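Local coordinates for BH1974 protein (Bacillus halodurans, PDB 3ON5) that probably serves as an XdhC/CoxI-type accessory factor in the maturation of molybdenum hydroxylases such as xanthine dehydrogenase, at residues H312-V317 with V334-Q339; L130-D135 with V166-W171; E287-G292 with Q339-R344. All coordinates share one frame; numbering follows the deposited sequence.

Contact 1. Residues H312-V317 with V334-Q339; sequences HLYSPV and VAQLIQ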
# COMPACT_ATOMS: atom_id res chain seq x y z
N HIS A 312 -9.24 -38.60 -27.06
CA HIS A 312 -9.47 -37.58 -26.04
C HIS A 312 -10.09 -36.31 -26.64
O HIS A 312 -9.61 -35.19 -26.43
CB HIS A 312 -8.15 -37.26 -25.32
CG HIS A 312 -7.51 -38.49 -24.76
ND1 HIS A 312 -6.50 -39.15 -25.43
CD2 HIS A 312 -7.84 -39.21 -23.66
CE1 HIS A 312 -6.20 -40.21 -24.70
NE2 HIS A 312 -6.99 -40.30 -23.63
N LEU A 313 -11.22 -36.50 -27.32
CA LEU A 313 -12.00 -35.42 -27.89
C LEU A 313 -13.06 -34.98 -26.89
O LEU A 313 -13.73 -35.82 -26.28
CB LEU A 313 -12.64 -35.86 -29.21
CG LEU A 313 -13.46 -34.80 -29.95
CD1 LEU A 313 -12.59 -33.61 -30.35
CD2 LEU A 313 -14.21 -35.39 -31.11
N TYR A 314 -13.19 -33.66 -26.69
CA TYR A 314 -14.14 -33.05 -25.77
C TYR A 314 -14.95 -32.01 -26.51
O TYR A 314 -14.45 -30.94 -26.85
CB TYR A 314 -13.41 -32.45 -24.55
CG TYR A 314 -12.75 -33.47 -23.66
CD1 TYR A 314 -11.50 -34.00 -23.98
CD2 TYR A 314 -13.34 -33.89 -22.48
CE1 TYR A 314 -10.88 -34.95 -23.17
CE2 TYR A 314 -12.74 -34.84 -21.65
CZ TYR A 314 -11.51 -35.38 -22.01
OH TYR A 314 -10.93 -36.33 -21.21
N SER A 315 -16.18 -32.38 -26.86
CA SER A 315 -17.12 -31.49 -27.52
C SER A 315 -18.52 -31.84 -27.01
O SER A 315 -18.91 -33.00 -27.11
CB SER A 315 -17.03 -31.55 -29.04
OG SER A 315 -17.65 -30.41 -29.62
N PRO A 316 -19.22 -30.89 -26.33
CA PRO A 316 -18.87 -29.47 -26.13
C PRO A 316 -17.70 -29.34 -25.16
O PRO A 316 -17.48 -30.19 -24.29
CB PRO A 316 -20.17 -28.85 -25.58
CG PRO A 316 -21.25 -29.84 -25.91
CD PRO A 316 -20.57 -31.17 -25.79
N VAL A 317 -16.91 -28.29 -25.35
CA VAL A 317 -15.72 -28.13 -24.56
C VAL A 317 -16.11 -27.58 -23.14
O VAL A 317 -17.14 -26.92 -22.98
CB VAL A 317 -14.70 -27.25 -25.31
CG1 VAL A 317 -15.11 -25.78 -25.36
CG2 VAL A 317 -13.31 -27.42 -24.76
N VAL A 334 -10.86 -24.23 -18.40
CA VAL A 334 -9.72 -24.35 -17.47
C VAL A 334 -10.08 -25.36 -16.35
O VAL A 334 -9.24 -26.21 -16.02
CB VAL A 334 -9.26 -22.99 -16.91
CG1 VAL A 334 -8.02 -23.17 -16.05
CG2 VAL A 334 -8.92 -22.03 -18.05
N ALA A 335 -11.34 -25.34 -15.86
CA ALA A 335 -11.87 -26.31 -14.88
C ALA A 335 -11.71 -27.74 -15.41
O ALA A 335 -11.14 -28.59 -14.72
CB ALA A 335 -13.33 -26.01 -14.59
N GLN A 336 -12.12 -27.98 -16.67
CA GLN A 336 -11.98 -29.27 -17.36
C GLN A 336 -10.52 -29.67 -17.49
O GLN A 336 -10.20 -30.84 -17.33
CB GLN A 336 -12.62 -29.21 -18.75
CG GLN A 336 -12.77 -30.57 -19.43
CD GLN A 336 -13.58 -30.43 -20.68
OE1 GLN A 336 -13.22 -29.70 -21.60
NE2 GLN A 336 -14.73 -31.07 -20.72
N LEU A 337 -9.64 -28.71 -17.78
CA LEU A 337 -8.22 -28.97 -17.96
C LEU A 337 -7.59 -29.39 -16.64
O LEU A 337 -6.91 -30.41 -16.61
CB LEU A 337 -7.50 -27.75 -18.54
CG LEU A 337 -7.86 -27.40 -19.99
CD1 LEU A 337 -7.08 -26.20 -20.44
CD2 LEU A 337 -7.56 -28.54 -20.93
N ILE A 338 -7.90 -28.67 -15.53
CA ILE A 338 -7.44 -28.97 -14.16
C ILE A 338 -7.93 -30.38 -13.77
O ILE A 338 -7.13 -31.21 -13.33
CB ILE A 338 -7.93 -27.87 -13.15
CG1 ILE A 338 -7.25 -26.53 -13.46
CG2 ILE A 338 -7.67 -28.30 -11.70
CD1 ILE A 338 -7.87 -25.27 -12.79
N GLN A 339 -9.24 -30.64 -13.96
CA GLN A 339 -9.85 -31.91 -13.64
C GLN A 339 -9.11 -33.09 -14.30
O GLN A 339 -8.87 -34.08 -13.64
CB GLN A 339 -11.32 -31.92 -14.08
CG GLN A 339 -12.08 -33.15 -13.64
CD GLN A 339 -13.42 -33.23 -14.32
OE1 GLN A 339 -14.46 -33.21 -13.66
NE2 GLN A 339 -13.41 -33.28 -15.66
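The phenol ring of Y314 and the side-chain amide of Q336 are the two flat groups here, and they meet with their planes inclined by 56°. The amide nitrogen does the touching: Q336 NE2 comes in obliquely to the ring, 3.6 Å from Y314 CD2. Y290 of strand 290-293 adds a second aromatic neighbour, its ring meeting that of Y314 with planes about 30° apart. The other end of the amide lies by V317, where Q336 OE1 stands 3.9 Å from V317 CG2; the valine and glutamine side chains run at about a right angle to each other. Q336 can span the gap because its chain is fully stretched, CG anti to the backbone N (chi1 -168°) and the rest extended, which carries the amide from helix 326-343 across to strand 313-314 and the loop behind it. A cis peptide bond before P316 turns the chain after the strand toward V317. Strand 313-314 is an edge strand, within this chain, of the parallel sheet in the XdhC Rossmann domain, and the helix covers it on one side. The helix also reaches the second subunit, with V334 and A335 packing on I331 of that chain. Between the two segments the meeting is one of van der Waals contact, yet the buried amide is anchored all the same: Q336 OE1 is hydrogen-bonded to G318 N and to Y290 OH. Two partners on the oxygen settle which end of the amide is which, and NE2 is thereby presented to the Y314 ring. One polar side chain thus connects the final helix with the loop after the edge strand and with the neighbouring strand.

Contact 2. Residues L130-D135 with V166-W171; sequences LKRVYD and VYFGEW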
# COMPACT_ATOMS: atom_id res chain seq x y z
N LEU A 130 19.81 -25.22 -8.42
CA LEU A 130 18.44 -24.86 -8.78
C LEU A 130 18.42 -24.00 -10.07
O LEU A 130 17.49 -24.12 -10.87
CB LEU A 130 17.75 -24.13 -7.63
CG LEU A 130 17.53 -24.97 -6.36
CD1 LEU A 130 17.05 -24.12 -5.22
CD2 LEU A 130 16.60 -26.16 -6.60
N LYS A 131 19.47 -23.18 -10.30
CA LYS A 131 19.59 -22.38 -11.53
C LYS A 131 19.76 -23.34 -12.72
O LYS A 131 19.19 -23.09 -13.77
CB LYS A 131 20.75 -21.37 -11.42
CG LYS A 131 20.89 -20.37 -12.57
CD LYS A 131 21.87 -20.84 -13.66
CE LYS A 131 22.14 -19.84 -14.77
NZ LYS A 131 20.94 -19.56 -15.60
N ARG A 132 20.50 -24.45 -12.52
CA ARG A 132 20.74 -25.49 -13.53
C ARG A 132 19.44 -26.26 -13.79
O ARG A 132 19.17 -26.59 -14.95
CB ARG A 132 21.87 -26.44 -13.09
CG ARG A 132 22.40 -27.30 -14.23
CD ARG A 132 23.68 -28.03 -13.85
NE ARG A 132 24.21 -28.82 -14.96
CZ ARG A 132 25.33 -29.55 -14.89
NH1 ARG A 132 26.03 -29.60 -13.76
NH2 ARG A 132 25.74 -30.24 -15.95
N VAL A 133 18.61 -26.51 -12.75
CA VAL A 133 17.31 -27.18 -12.86
C VAL A 133 16.40 -26.33 -13.77
O VAL A 133 15.87 -26.85 -14.75
CB VAL A 133 16.68 -27.44 -11.48
CG1 VAL A 133 15.34 -28.16 -11.63
CG2 VAL A 133 17.61 -28.25 -10.60
N TYR A 134 16.30 -25.02 -13.47
CA TYR A 134 15.51 -24.04 -14.22
C TYR A 134 15.90 -24.06 -15.71
O TYR A 134 15.03 -24.21 -16.56
CB TYR A 134 15.71 -22.66 -13.61
CG TYR A 134 15.08 -21.52 -14.38
CD1 TYR A 134 13.72 -21.25 -14.27
CD2 TYR A 134 15.87 -20.66 -15.14
CE1 TYR A 134 13.14 -20.18 -14.96
CE2 TYR A 134 15.30 -19.59 -15.83
CZ TYR A 134 13.94 -19.35 -15.73
OH TYR A 134 13.41 -18.28 -16.42
N ASP A 135 17.21 -23.99 -16.02
CA ASP A 135 17.71 -24.04 -17.39
C ASP A 135 17.27 -25.32 -18.11
O ASP A 135 16.96 -25.24 -19.30
CB ASP A 135 19.24 -23.92 -17.43
CG ASP A 135 19.78 -22.59 -16.92
OD1 ASP A 135 18.96 -21.64 -16.74
OD2 ASP A 135 21.02 -22.49 -16.72
N VAL A 166 23.25 -39.67 -15.61
CA VAL A 166 23.43 -38.21 -15.59
C VAL A 166 22.67 -37.58 -14.43
O VAL A 166 21.44 -37.50 -14.46
CB VAL A 166 22.99 -37.58 -16.92
CG1 VAL A 166 23.34 -36.09 -16.97
CG2 VAL A 166 23.60 -38.32 -18.11
N TYR A 167 23.41 -37.06 -13.43
CA TYR A 167 22.84 -36.41 -12.24
C TYR A 167 23.78 -35.34 -11.70
O TYR A 167 24.98 -35.41 -11.96
CB TYR A 167 22.52 -37.44 -11.15
CG TYR A 167 23.72 -38.02 -10.43
CD1 TYR A 167 24.39 -39.13 -10.94
CD2 TYR A 167 24.14 -37.51 -9.21
CE1 TYR A 167 25.48 -39.68 -10.26
CE2 TYR A 167 25.24 -38.05 -8.54
CZ TYR A 167 25.91 -39.14 -9.06
OH TYR A 167 26.99 -39.66 -8.39
N PHE A 168 23.24 -34.35 -10.96
CA PHE A 168 24.03 -33.27 -10.35
C PHE A 168 23.49 -32.93 -8.95
O PHE A 168 22.44 -33.43 -8.57
CB PHE A 168 24.07 -32.03 -11.24
CG PHE A 168 22.77 -31.34 -11.56
CD1 PHE A 168 22.04 -31.70 -12.69
CD2 PHE A 168 22.34 -30.25 -10.82
CE1 PHE A 168 20.87 -31.01 -13.03
CE2 PHE A 168 21.15 -29.58 -11.15
CZ PHE A 168 20.44 -29.95 -12.27
N GLY A 169 24.24 -32.14 -8.19
CA GLY A 169 23.85 -31.76 -6.84
C GLY A 169 24.92 -32.01 -5.79
O GLY A 169 26.11 -31.84 -6.06
N GLU A 170 24.50 -32.40 -4.57
CA GLU A 170 25.40 -32.70 -3.45
C GLU A 170 25.20 -34.16 -3.02
O GLU A 170 24.76 -34.45 -1.90
CB GLU A 170 25.21 -31.71 -2.28
CG GLU A 170 25.53 -30.26 -2.62
CD GLU A 170 26.94 -29.94 -3.08
OE1 GLU A 170 27.90 -30.48 -2.48
OE2 GLU A 170 27.08 -29.10 -3.99
N TRP A 171 25.50 -35.07 -3.95
CA TRP A 171 25.35 -36.52 -3.77
C TRP A 171 26.72 -37.17 -3.80
O TRP A 171 27.39 -37.20 -4.84
CB TRP A 171 24.42 -37.10 -4.84
CG TRP A 171 23.91 -38.47 -4.50
CD1 TRP A 171 24.47 -39.68 -4.83
CD2 TRP A 171 22.74 -38.78 -3.73
NE1 TRP A 171 23.71 -40.71 -4.33
CE2 TRP A 171 22.64 -40.19 -3.65
CE3 TRP A 171 21.73 -38.00 -3.14
CZ2 TRP A 171 21.59 -40.83 -2.96
CZ3 TRP A 171 20.71 -38.63 -2.45
CH2 TRP A 171 20.64 -40.03 -2.37
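F168 meets R132 and V133 where helix 124-139 lies across the antiparallel four-stranded sheet of the BH1974-like central domain, an alpha/beta layer contact at the edge strand 167-168. The arginine chain covers one face of the phenyl ring. Its CD methylene makes a CH-pi contact, R132 CD standing 3.9 Å from the centroid of the F168 ring and only 5° off the ring normal. Farther out the guanidinium, tilted 18° from the ring plane, adds an off-centre cation-pi interaction, with R132 CZ 4.9 Å from the centroid of F168. Its nitrogen R132 NH1 passes on to F168 CB at 4.0 Å. The arginine chain is extended from CG to NE, so aliphatic carbons and charged group follow one another along the ring. V133 touches the far end of the phenyl, V133 CG2 lying 3.7 Å from F168 CZ. F168 CG sits between the backbone N and the carbonyl carbon (chi1 61°), a setting that sends the ring off the strand to the helix. With an alanine here, the R132 methylenes and V133 CG2 would probably lose their aromatic partner, leaving a gap between helix and edge strand. In the next shell, F160 of the neighbouring strand brings its own ring against F168 and also touches V133, while H129 and Y136 of the same helix as R132 also touch the phenyl. V133 is backed in turn by L26 of helix 22-30. After F168 the chain turns a corner at G169, and E170 returns to the helix through a hydrogen bond between E170 OE2 and H129 NE2. One turn of helix carries a salt bridge of its own, K131 NZ lying 3.1 Å from D135 OD1 and using the syn lone pairs of both carboxylate oxygens.

Contact 3. Residues E287-G292 with Q339-R344; sequences ELRYIG and QLIRSR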
# COMPACT_ATOMS: atom_id res chain seq x y z
N GLU A 287 -1.45 -38.99 -31.45
CA GLU A 287 -1.81 -39.29 -30.05
C GLU A 287 -1.80 -37.99 -29.28
O GLU A 287 -0.80 -37.27 -29.36
CB GLU A 287 -0.83 -40.31 -29.44
N LEU A 288 -2.92 -37.61 -28.63
CA LEU A 288 -2.96 -36.33 -27.89
C LEU A 288 -3.62 -36.47 -26.54
O LEU A 288 -4.56 -37.25 -26.36
CB LEU A 288 -3.69 -35.23 -28.68
CG LEU A 288 -2.83 -34.30 -29.51
CD1 LEU A 288 -3.62 -33.73 -30.66
CD2 LEU A 288 -2.25 -33.19 -28.66
N ARG A 289 -3.11 -35.68 -25.59
CA ARG A 289 -3.59 -35.60 -24.22
C ARG A 289 -5.05 -35.12 -24.19
O ARG A 289 -5.88 -35.71 -23.50
CB ARG A 289 -2.68 -34.62 -23.45
CG ARG A 289 -2.92 -34.48 -21.96
CD ARG A 289 -2.37 -35.62 -21.12
NE ARG A 289 -2.53 -35.36 -19.69
CZ ARG A 289 -1.65 -34.69 -18.95
NH1 ARG A 289 -0.54 -34.21 -19.50
NH2 ARG A 289 -1.87 -34.50 -17.66
N TYR A 290 -5.35 -34.08 -25.00
CA TYR A 290 -6.65 -33.41 -25.03
C TYR A 290 -6.92 -32.64 -26.34
O TYR A 290 -6.02 -31.93 -26.79
CB TYR A 290 -6.65 -32.42 -23.85
CG TYR A 290 -7.84 -31.51 -23.74
CD1 TYR A 290 -8.97 -31.89 -23.03
CD2 TYR A 290 -7.81 -30.22 -24.28
CE1 TYR A 290 -10.06 -31.04 -22.89
CE2 TYR A 290 -8.91 -29.37 -24.17
CZ TYR A 290 -10.02 -29.78 -23.46
OH TYR A 290 -11.10 -28.95 -23.32
N ILE A 291 -8.16 -32.73 -26.89
CA ILE A 291 -8.66 -31.96 -28.05
C ILE A 291 -10.04 -31.45 -27.68
O ILE A 291 -10.97 -32.24 -27.48
CB ILE A 291 -8.69 -32.69 -29.43
CG1 ILE A 291 -7.33 -33.31 -29.80
CG2 ILE A 291 -9.20 -31.73 -30.54
CD1 ILE A 291 -7.43 -34.28 -30.98
N GLY A 292 -10.15 -30.14 -27.54
CA GLY A 292 -11.40 -29.50 -27.18
C GLY A 292 -11.86 -28.63 -28.33
O GLY A 292 -11.08 -27.82 -28.83
N GLN A 339 -9.24 -30.64 -13.96
CA GLN A 339 -9.85 -31.91 -13.64
C GLN A 339 -9.11 -33.09 -14.30
O GLN A 339 -8.87 -34.08 -13.64
CB GLN A 339 -11.32 -31.92 -14.08
CG GLN A 339 -12.08 -33.15 -13.64
CD GLN A 339 -13.42 -33.23 -14.32
OE1 GLN A 339 -14.46 -33.21 -13.66
NE2 GLN A 339 -13.41 -33.28 -15.66
N LEU A 340 -8.70 -32.95 -15.57
CA LEU A 340 -8.02 -34.02 -16.30
C LEU A 340 -6.56 -34.16 -15.90
O LEU A 340 -6.05 -35.28 -15.93
CB LEU A 340 -8.09 -33.79 -17.82
CG LEU A 340 -9.50 -33.73 -18.41
CD1 LEU A 340 -9.45 -33.31 -19.85
CD2 LEU A 340 -10.28 -35.04 -18.21
N ILE A 341 -5.86 -33.07 -15.57
CA ILE A 341 -4.46 -33.13 -15.15
C ILE A 341 -4.38 -33.81 -13.77
O ILE A 341 -3.47 -34.62 -13.53
CB ILE A 341 -3.85 -31.71 -15.16
CG1 ILE A 341 -3.61 -31.27 -16.61
CG2 ILE A 341 -2.53 -31.64 -14.37
CD1 ILE A 341 -3.06 -29.90 -16.80
N ARG A 342 -5.35 -33.53 -12.91
CA ARG A 342 -5.39 -34.06 -11.56
C ARG A 342 -6.03 -35.46 -11.53
O ARG A 342 -5.57 -36.28 -10.74
CB ARG A 342 -6.14 -33.11 -10.62
CG ARG A 342 -5.50 -31.71 -10.51
CD ARG A 342 -4.08 -31.74 -9.97
NE ARG A 342 -3.43 -30.44 -10.10
CZ ARG A 342 -2.13 -30.21 -9.91
NH1 ARG A 342 -1.31 -31.21 -9.60
NH2 ARG A 342 -1.63 -28.99 -10.07
N SER A 343 -7.04 -35.75 -12.38
CA SER A 343 -7.69 -37.07 -12.40
C SER A 343 -6.78 -38.14 -12.99
O SER A 343 -6.65 -39.22 -12.40
CB SER A 343 -8.99 -37.05 -13.18
N ARG A 344 -6.18 -37.85 -14.18
CA ARG A 344 -5.31 -38.75 -14.93
C ARG A 344 -4.23 -39.34 -14.03
O ARG A 344 -3.59 -38.60 -13.27
CB ARG A 344 -4.65 -38.04 -16.13
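Y290 and L340 are the closest backbone pair, their CA atoms 8.9 Å apart, where the entry to strand 290-293 passes the last turns of helix 326-343. Their side chains meet at about a right angle. One methyl makes the contact with the tyrosine: L340 CD1 lies 3.5 Å from Y290 CD1 and 3.8 Å from Y290 CE1, approaching the ring obliquely, while the hydroxyl is hydrogen-bonded to Q336 OE1. Y290 holds its CG anti to the backbone N (chi1 174°), which directs the ring at the helix. One residue earlier, R289 makes the second meeting. Its chain starts anti to the backbone N but bends at chi2 (78°), and this bend brings the guanidinium round to the helix. R289 NH2 then rests 3.8 Å from I341 CG1, and its side chain crosses that of the isoleucine at about a right angle. This is a van der Waals contact between a nitrogen of a charged group and an aliphatic carbon; the charge has a weak, long ion pair with E200. L340 and I341 are consecutive in the helix, and each takes one partner, the leucine the aromatic ring and the isoleucine the guanidinium nitrogen NH2. The helix closes here with S343 N bonded to Q339 O at 2.8 Å, and R344 is the first residue to leave it. F265 of strand 265-268 touches R289, Y290 and I341 and so bridges the two meetings, while L340 also leans on Y314 of strand 313-314. I291, next to Y290 in strand 290-293, packs against L283 of helix 273-283. The parallel sheet of the Rossmann domain is therefore flanked by helix 326-343 on one face and by helix 273-283 on the other, and R342 of the former forms a salt bridge with E328 of the second subunit.

How the contacts relate
Contacts 1 and 3 belong together: their centres are about 7 Å apart, they share Q339, and both dock helix 326-343 on the parallel sheet of the XdhC Rossmann domain, through the neighbouring strands 313-314 and 290-293. Contact 1 is nested inside the chain loop closed by contact 3, so the C-terminal helix returns over strands that precede it in sequence. The same helix also contacts the second subunit. Contact 2 comes earlier in the chain, in the central domain, with its centre about 35 Å from that of contact 1 and 30 Å from that of contact 3. It touches neither and knits a separate helix-on-sheet layer.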